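Local coordinates for telomeric DNA-binding factor trf1 (Schizosaccharomyces pombe, PDB 6K5S), which probably binds telomeric DNA as a member of the telomere repeat binding factor family, with an all-helical domain that forms a two-chain assembly here, at residues Gly14-Ile19 / Thr47-Met52; Thr81-Asn86 / Phe113-Ser118; Ser157-Arg162 / Lys180-Lys185. All blocks are in the same frame, centred on the assembly; numbering follows the deposited sequence.

Interaction 1. Residues Gly14-Ile19 / Thr47-Met52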
# COMPACT_ATOMS: atom_id res chain seq x y z
N GLY A 14 3.92 5.06 5.28
CA GLY A 14 3.39 5.95 6.30
C GLY A 14 1.90 5.80 6.52
O GLY A 14 1.43 5.77 7.67
N ASN A 15 1.12 5.70 5.44
CA ASN A 15 -0.33 5.60 5.57
C ASN A 15 -0.73 4.31 6.29
O ASN A 15 -1.53 4.32 7.23
CB ASN A 15 -0.95 5.68 4.18
CG ASN A 15 -2.46 5.64 4.20
OD1 ASN A 15 -3.13 6.33 4.98
ND2 ASN A 15 -3.01 4.88 3.28
N LEU A 16 -0.16 3.19 5.87
CA LEU A 16 -0.50 1.92 6.49
C LEU A 16 -0.05 1.88 7.94
O LEU A 16 -0.74 1.32 8.80
CB LEU A 16 0.11 0.75 5.70
CG LEU A 16 -0.37 0.60 4.25
CD1 LEU A 16 0.44 -0.50 3.50
CD2 LEU A 16 -1.84 0.26 4.22
N SER A 17 1.12 2.47 8.24
CA SER A 17 1.61 2.49 9.61
C SER A 17 0.67 3.29 10.49
O SER A 17 0.34 2.88 11.60
CB SER A 17 3.02 3.09 9.67
OG SER A 17 3.95 2.34 8.90
N ASN A 18 0.22 4.44 9.99
CA ASN A 18 -0.70 5.29 10.73
C ASN A 18 -2.02 4.56 11.01
O ASN A 18 -2.55 4.63 12.12
CB ASN A 18 -0.95 6.58 9.95
CG ASN A 18 0.27 7.54 9.93
OD1 ASN A 18 1.15 7.49 10.79
ND2 ASN A 18 0.28 8.45 8.97
N ILE A 19 -2.56 3.86 10.02
CA ILE A 19 -3.81 3.14 10.24
C ILE A 19 -3.62 2.07 11.31
O ILE A 19 -4.44 1.92 12.23
CB ILE A 19 -4.31 2.55 8.91
CG1 ILE A 19 -4.74 3.68 7.96
CG2 ILE A 19 -5.43 1.56 9.16
CD1 ILE A 19 -4.97 3.23 6.51
N THR A 47 -7.53 -6.86 8.57
CA THR A 47 -6.81 -7.93 7.88
C THR A 47 -6.27 -7.48 6.52
O THR A 47 -5.12 -7.79 6.18
CB THR A 47 -7.69 -9.16 7.72
OG1 THR A 47 -7.95 -9.71 9.01
CG2 THR A 47 -6.97 -10.22 6.87
N LYS A 48 -7.05 -6.72 5.75
CA LYS A 48 -6.57 -6.23 4.47
C LYS A 48 -5.44 -5.21 4.64
O LYS A 48 -4.46 -5.20 3.88
CB LYS A 48 -7.72 -5.63 3.66
CG LYS A 48 -8.85 -6.64 3.40
CD LYS A 48 -9.95 -5.98 2.60
CE LYS A 48 -10.89 -7.00 2.00
NZ LYS A 48 -11.65 -7.70 3.05
N VAL A 49 -5.58 -4.31 5.61
CA VAL A 49 -4.50 -3.37 5.93
C VAL A 49 -3.23 -4.12 6.32
O VAL A 49 -2.13 -3.81 5.85
CB VAL A 49 -4.95 -2.40 7.03
CG1 VAL A 49 -3.76 -1.63 7.57
CG2 VAL A 49 -6.00 -1.44 6.46
N MET A 50 -3.36 -5.14 7.18
CA MET A 50 -2.17 -5.89 7.60
C MET A 50 -1.52 -6.63 6.44
O MET A 50 -0.29 -6.75 6.39
CB MET A 50 -2.51 -6.88 8.72
CG MET A 50 -2.63 -6.20 10.09
SD MET A 50 -1.20 -5.26 10.71
CE MET A 50 0.14 -6.40 10.39
N ASN A 51 -2.33 -7.17 5.52
CA ASN A 51 -1.77 -7.86 4.36
C ASN A 51 -1.00 -6.90 3.47
O ASN A 51 0.06 -7.25 2.93
CB ASN A 51 -2.88 -8.54 3.56
CG ASN A 51 -3.40 -9.79 4.25
OD1 ASN A 51 -2.77 -10.32 5.16
ND2 ASN A 51 -4.56 -10.28 3.80
N MET A 52 -1.51 -5.68 3.28
CA MET A 52 -0.74 -4.71 2.51
C MET A 52 0.50 -4.30 3.29
O MET A 52 1.57 -4.13 2.70
CB MET A 52 -1.60 -3.49 2.15
CG MET A 52 -2.55 -3.69 0.91
SD MET A 52 -3.64 -2.26 0.60
CE MET A 52 -4.50 -2.25 2.14
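L16 shows how one branched side chain can serve two partners on a neighbouring helix. Its CB is directed at helix 41-60, and CG, anti to the carbonyl carbon (chi1 -62°), lies beside the backbone N. The two methyls then part company. CD1 reaches the backbone of M52, 3.8 Å from M52 C, and lies 3.9 Å from M52 CB, the two side chains crossing at about a right angle. CD2 goes to V49 more loosely, 4.3 Å from V49 CG1. One turn on, I19 uses the branch next to its carbonyl carbon: I19 CG2 is 3.9 Å from V49 CG1 and only slightly farther from V49 CG2, and so faces both valine methyls. No hydrogen bond links the two segments; all four touching residues are buried, and what holds them is apolar packing, chiefly of methyl groups, with L16 CD1 also against the M52 backbone. The axes of the segments come within 10.0 Å at an angle of 139°, nearer antiparallel than perpendicular. V49 also touches I20, and L16 extends to F53 and V56. The second subunit packs on the same patch, its L9 on L16 and I19 and its I59 on M52. This is packing of two helices whose side chains also take part in the subunit interface, consistent with the all-helical dimerisation domains of the telomeric TRF proteins.

Interaction 2. Residues Thr81-Asn86 / Phe113-Ser118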
# COMPACT_ATOMS: atom_id res chain seq x y z
N THR A 81 8.94 8.62 8.73
CA THR A 81 8.05 7.53 8.32
C THR A 81 8.58 6.18 8.79
O THR A 81 7.79 5.32 9.21
CB THR A 81 7.87 7.52 6.81
OG1 THR A 81 7.25 8.73 6.41
CG2 THR A 81 6.99 6.38 6.38
N THR A 82 9.89 5.94 8.69
CA THR A 82 10.35 4.63 9.16
C THR A 82 10.22 4.53 10.67
O THR A 82 9.95 3.44 11.20
CB THR A 82 11.79 4.33 8.72
OG1 THR A 82 12.67 5.35 9.18
CG2 THR A 82 11.86 4.22 7.21
N ARG A 83 10.33 5.65 11.39
CA ARG A 83 10.14 5.61 12.84
C ARG A 83 8.71 5.22 13.20
O ARG A 83 8.48 4.39 14.09
CB ARG A 83 10.51 6.94 13.48
CG ARG A 83 12.01 7.15 13.58
CD ARG A 83 12.32 8.39 14.41
NE ARG A 83 11.65 9.58 13.92
CZ ARG A 83 12.27 10.58 13.30
NH1 ARG A 83 13.57 10.51 13.09
NH2 ARG A 83 11.59 11.65 12.91
N ARG A 84 7.73 5.84 12.51
CA ARG A 84 6.33 5.45 12.65
C ARG A 84 6.13 3.99 12.30
O ARG A 84 5.39 3.28 13.01
CB ARG A 84 5.45 6.33 11.76
CG ARG A 84 5.43 7.82 12.13
CD ARG A 84 4.01 8.34 12.42
NE ARG A 84 4.03 9.76 12.80
CZ ARG A 84 3.44 10.73 12.10
NH1 ARG A 84 2.77 10.44 10.99
NH2 ARG A 84 3.52 11.99 12.52
N ALA A 85 6.75 3.52 11.21
CA ALA A 85 6.57 2.14 10.81
C ALA A 85 7.04 1.20 11.90
O ALA A 85 6.37 0.22 12.22
CB ALA A 85 7.29 1.87 9.48
N ASN A 86 8.20 1.50 12.50
CA ASN A 86 8.74 0.65 13.55
C ASN A 86 7.81 0.58 14.75
O ASN A 86 7.64 -0.50 15.34
CB ASN A 86 10.14 1.13 13.94
CG ASN A 86 11.21 0.64 12.94
OD1 ASN A 86 10.96 -0.29 12.17
ND2 ASN A 86 12.39 1.25 12.96
N PHE A 113 11.65 2.98 20.34
CA PHE A 113 11.02 3.99 21.19
C PHE A 113 11.91 5.19 21.48
O PHE A 113 11.38 6.24 21.84
CB PHE A 113 10.57 3.36 22.52
CG PHE A 113 9.41 2.42 22.37
CD1 PHE A 113 9.62 1.10 22.03
CD2 PHE A 113 8.10 2.86 22.55
CE1 PHE A 113 8.55 0.22 21.89
CE2 PHE A 113 7.03 2.00 22.40
CZ PHE A 113 7.25 0.68 22.06
N ALA A 114 13.23 5.05 21.34
CA ALA A 114 14.17 6.15 21.53
C ALA A 114 15.17 6.19 20.37
O ALA A 114 16.38 6.01 20.55
CB ALA A 114 14.89 6.01 22.87
N PRO A 115 14.69 6.38 19.16
CA PRO A 115 15.59 6.34 18.00
C PRO A 115 16.44 7.60 17.93
O PRO A 115 16.14 8.62 18.55
CB PRO A 115 14.63 6.24 16.81
CG PRO A 115 13.39 6.93 17.30
CD PRO A 115 13.30 6.70 18.78
N ASP A 116 17.56 7.48 17.21
CA ASP A 116 18.40 8.62 16.84
C ASP A 116 19.05 9.28 18.06
O ASP A 116 19.16 10.50 18.14
CB ASP A 116 17.59 9.65 16.04
CG ASP A 116 16.92 9.05 14.83
OD1 ASP A 116 17.53 8.16 14.19
OD2 ASP A 116 15.78 9.46 14.50
N GLU A 117 19.50 8.46 19.01
CA GLU A 117 20.24 8.89 20.20
C GLU A 117 19.48 9.90 21.04
O GLU A 117 20.07 10.66 21.79
CB GLU A 117 21.62 9.43 19.82
CG GLU A 117 22.31 8.48 18.87
CD GLU A 117 23.64 8.98 18.37
OE1 GLU A 117 24.09 10.06 18.81
OE2 GLU A 117 24.22 8.29 17.51
N SER A 118 18.16 9.89 20.94
CA SER A 118 17.36 10.77 21.77
C SER A 118 17.57 10.46 23.26
O SER A 118 18.15 9.43 23.64
CB SER A 118 15.89 10.64 21.38
OG SER A 118 15.38 9.35 21.67
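The CA atoms of R83, on helix 76-94, and P115, in the loop after helix 102-113, are the nearest across the two segments at 7.5 Å, and a type I' beta turn running from P115 to S118 carries the next residue, D116, up beside the arginine. R83 makes the whole contact from the helix side, with its chain in two roles. The aliphatic part lies against the proline ring: R83 CD is 3.4 Å from P115 CG, and R83 CG is 4.0 Å from the same ring atom, with the two side chains at about a right angle. A bend at chi3 (-54°) then turns the guanidinium toward the turn, where R83 NH1 donates to D116 OD2 at 2.8 Å. The bond belongs to a salt bridge but is not straight, with an N-H...O angle of 134°. D116 OD2 is met nearly along its C-O axis and sits at the guanidinium edge, tilted from its plane. The guanidinium and carboxylate planes stand 82° apart, and OD2 alone of the two carboxylate oxygens bonds to R83. R79 adds a long, weak ion pair to the same D116 OD2, and R166 bonds the carbonyls of A114 and S118. Replacing R83 by an alanine would probably cost D116 OD2 its short ionic partner, the pair to R79 being long and weak, and take the aliphatic cover from the P115 ring. One side chain thus joins helix to turn by a charged bond and an apolar contact, the former probably partly screened by water since D116 is exposed.

Interaction 3. Residues Ser157-Arg162 / Lys180-Lys185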
# COMPACT_ATOMS: atom_id res chain seq x y z
N SER A 157 24.48 -7.32 32.52
CA SER A 157 25.38 -6.54 33.35
C SER A 157 25.93 -5.31 32.63
O SER A 157 26.38 -4.37 33.30
CB SER A 157 26.54 -7.41 33.84
OG SER A 157 27.37 -7.80 32.75
N ASP A 158 25.90 -5.28 31.30
CA ASP A 158 26.45 -4.17 30.52
C ASP A 158 25.40 -3.11 30.16
O ASP A 158 25.55 -2.41 29.15
CB ASP A 158 27.12 -4.71 29.25
CG ASP A 158 26.13 -5.32 28.25
OD1 ASP A 158 24.95 -5.51 28.62
OD2 ASP A 158 26.52 -5.61 27.10
N MET A 159 24.33 -2.98 30.95
CA MET A 159 23.26 -2.05 30.59
C MET A 159 23.80 -0.62 30.50
O MET A 159 23.38 0.15 29.63
CB MET A 159 22.10 -2.13 31.58
CG MET A 159 21.01 -3.16 31.24
SD MET A 159 19.44 -2.94 32.14
CE MET A 159 18.91 -1.45 31.36
N ALA A 160 24.75 -0.27 31.37
CA ALA A 160 25.30 1.08 31.39
C ALA A 160 26.15 1.34 30.16
O ALA A 160 26.05 2.40 29.53
CB ALA A 160 26.12 1.31 32.66
N HIS A 161 27.03 0.39 29.81
CA HIS A 161 27.80 0.54 28.59
C HIS A 161 26.90 0.59 27.36
O HIS A 161 27.20 1.29 26.39
CB HIS A 161 28.82 -0.58 28.44
CG HIS A 161 29.70 -0.44 27.24
ND1 HIS A 161 29.97 -1.48 26.38
CD2 HIS A 161 30.37 0.63 26.76
CE1 HIS A 161 30.77 -1.06 25.42
NE2 HIS A 161 31.02 0.22 25.62
N ARG A 162 25.78 -0.15 27.40
CA ARG A 162 24.85 -0.08 26.29
C ARG A 162 24.24 1.31 26.16
O ARG A 162 24.09 1.82 25.04
CB ARG A 162 23.77 -1.15 26.45
CG ARG A 162 24.17 -2.50 25.91
CD ARG A 162 22.96 -3.35 25.63
NE ARG A 162 23.09 -4.67 26.23
CZ ARG A 162 23.29 -5.79 25.54
NH1 ARG A 162 23.40 -5.72 24.22
NH2 ARG A 162 23.39 -6.96 26.16
N LYS A 180 20.49 5.79 35.04
CA LYS A 180 20.87 5.09 36.26
C LYS A 180 19.65 4.61 37.03
O LYS A 180 19.70 3.54 37.66
CB LYS A 180 21.76 5.97 37.13
CG LYS A 180 22.93 6.54 36.35
CD LYS A 180 23.92 7.32 37.22
CE LYS A 180 23.54 8.79 37.31
NZ LYS A 180 22.51 8.98 38.37
N GLN A 181 18.53 5.34 36.97
CA GLN A 181 17.31 4.84 37.59
C GLN A 181 16.82 3.57 36.90
O GLN A 181 16.34 2.63 37.57
CB GLN A 181 16.22 5.91 37.55
CG GLN A 181 16.35 6.96 38.63
CD GLN A 181 16.41 6.33 40.00
OE1 GLN A 181 15.55 5.52 40.36
NE2 GLN A 181 17.43 6.69 40.78
N ILE A 182 16.91 3.51 35.57
CA ILE A 182 16.50 2.31 34.85
C ILE A 182 17.38 1.13 35.25
O ILE A 182 16.88 0.04 35.55
CB ILE A 182 16.54 2.54 33.33
CG1 ILE A 182 15.54 3.62 32.93
CG2 ILE A 182 16.24 1.24 32.61
CD1 ILE A 182 15.76 4.10 31.50
N ILE A 183 18.70 1.33 35.24
CA ILE A 183 19.59 0.25 35.64
C ILE A 183 19.22 -0.25 37.03
O ILE A 183 19.15 -1.46 37.27
CB ILE A 183 21.05 0.72 35.56
CG1 ILE A 183 21.41 1.03 34.11
CG2 ILE A 183 21.98 -0.36 36.09
CD1 ILE A 183 22.81 1.45 33.93
N GLU A 184 18.95 0.67 37.95
CA GLU A 184 18.61 0.26 39.31
C GLU A 184 17.26 -0.45 39.36
O GLU A 184 17.12 -1.48 40.03
CB GLU A 184 18.64 1.46 40.25
CG GLU A 184 18.43 1.13 41.71
CD GLU A 184 18.88 2.26 42.62
OE1 GLU A 184 19.66 3.12 42.17
OE2 GLU A 184 18.44 2.29 43.79
N LYS A 185 16.26 0.08 38.64
CA LYS A 185 14.96 -0.58 38.58
C LYS A 185 15.06 -1.95 37.94
O LYS A 185 14.40 -2.91 38.38
CB LYS A 185 13.96 0.28 37.80
CG LYS A 185 13.42 1.49 38.57
CD LYS A 185 12.62 2.44 37.69
CE LYS A 185 11.29 1.83 37.24
NZ LYS A 185 10.49 2.78 36.40
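A160 and I183 make the closest of the apolar contacts, A160 CB lying 3.5 Å from I183 CD1, the far end of an extended isoleucine that also comes against A160 CA. M159 supplies the rest. Its CB meets the shaft of I183, 4.1 Å from I183 CG1, and its bent end, turned at chi3 (69°), carries CE across I182 at about a right angle to stop 4.0 Å from I182 CG2. One methionine thus spans two consecutive isoleucines. Polar interactions stay within 157-162: R162 NE and D158 OD1 form a salt bridge with a weak hydrogen bond of 3.1 Å, while D158 OD2 stands over one face of the R162 guanidinium, offset toward its rim. D158 occupies the N-cap position but makes no capping bond with its side chain; its carbonyl receives R162 N in the first turn. The apolar strip is extended by F163, farther along helix 159-166, which touches both I182 and I183, and by L175 of the intervening loop, which touches A160 and I183. Helix 177-195 is in turn tied to helix 122-141 by a hydrogen bond from K185 to T126, in a chain without strands.

In the fold
The three contacts follow one another in series along the chain, each closing before the next opens. Interactions 1 and 2, with centres 18 Å apart, touch directly: S17 OG lies 3.2 Å from A85 CA, and R84 NH1 makes a weak hydrogen bond to N18 OD1, so helix 10-24 lies against both helix 41-60 and helix 76-94. Interaction 3 stands apart, its nearest atoms about 9 Å from those of interaction 2 and about 25 Å from those of interaction 1, which lies across the chain's centre from it. Within the assembly, the second subunit reaches interaction 1 but touches neither interaction 2 nor interaction 3.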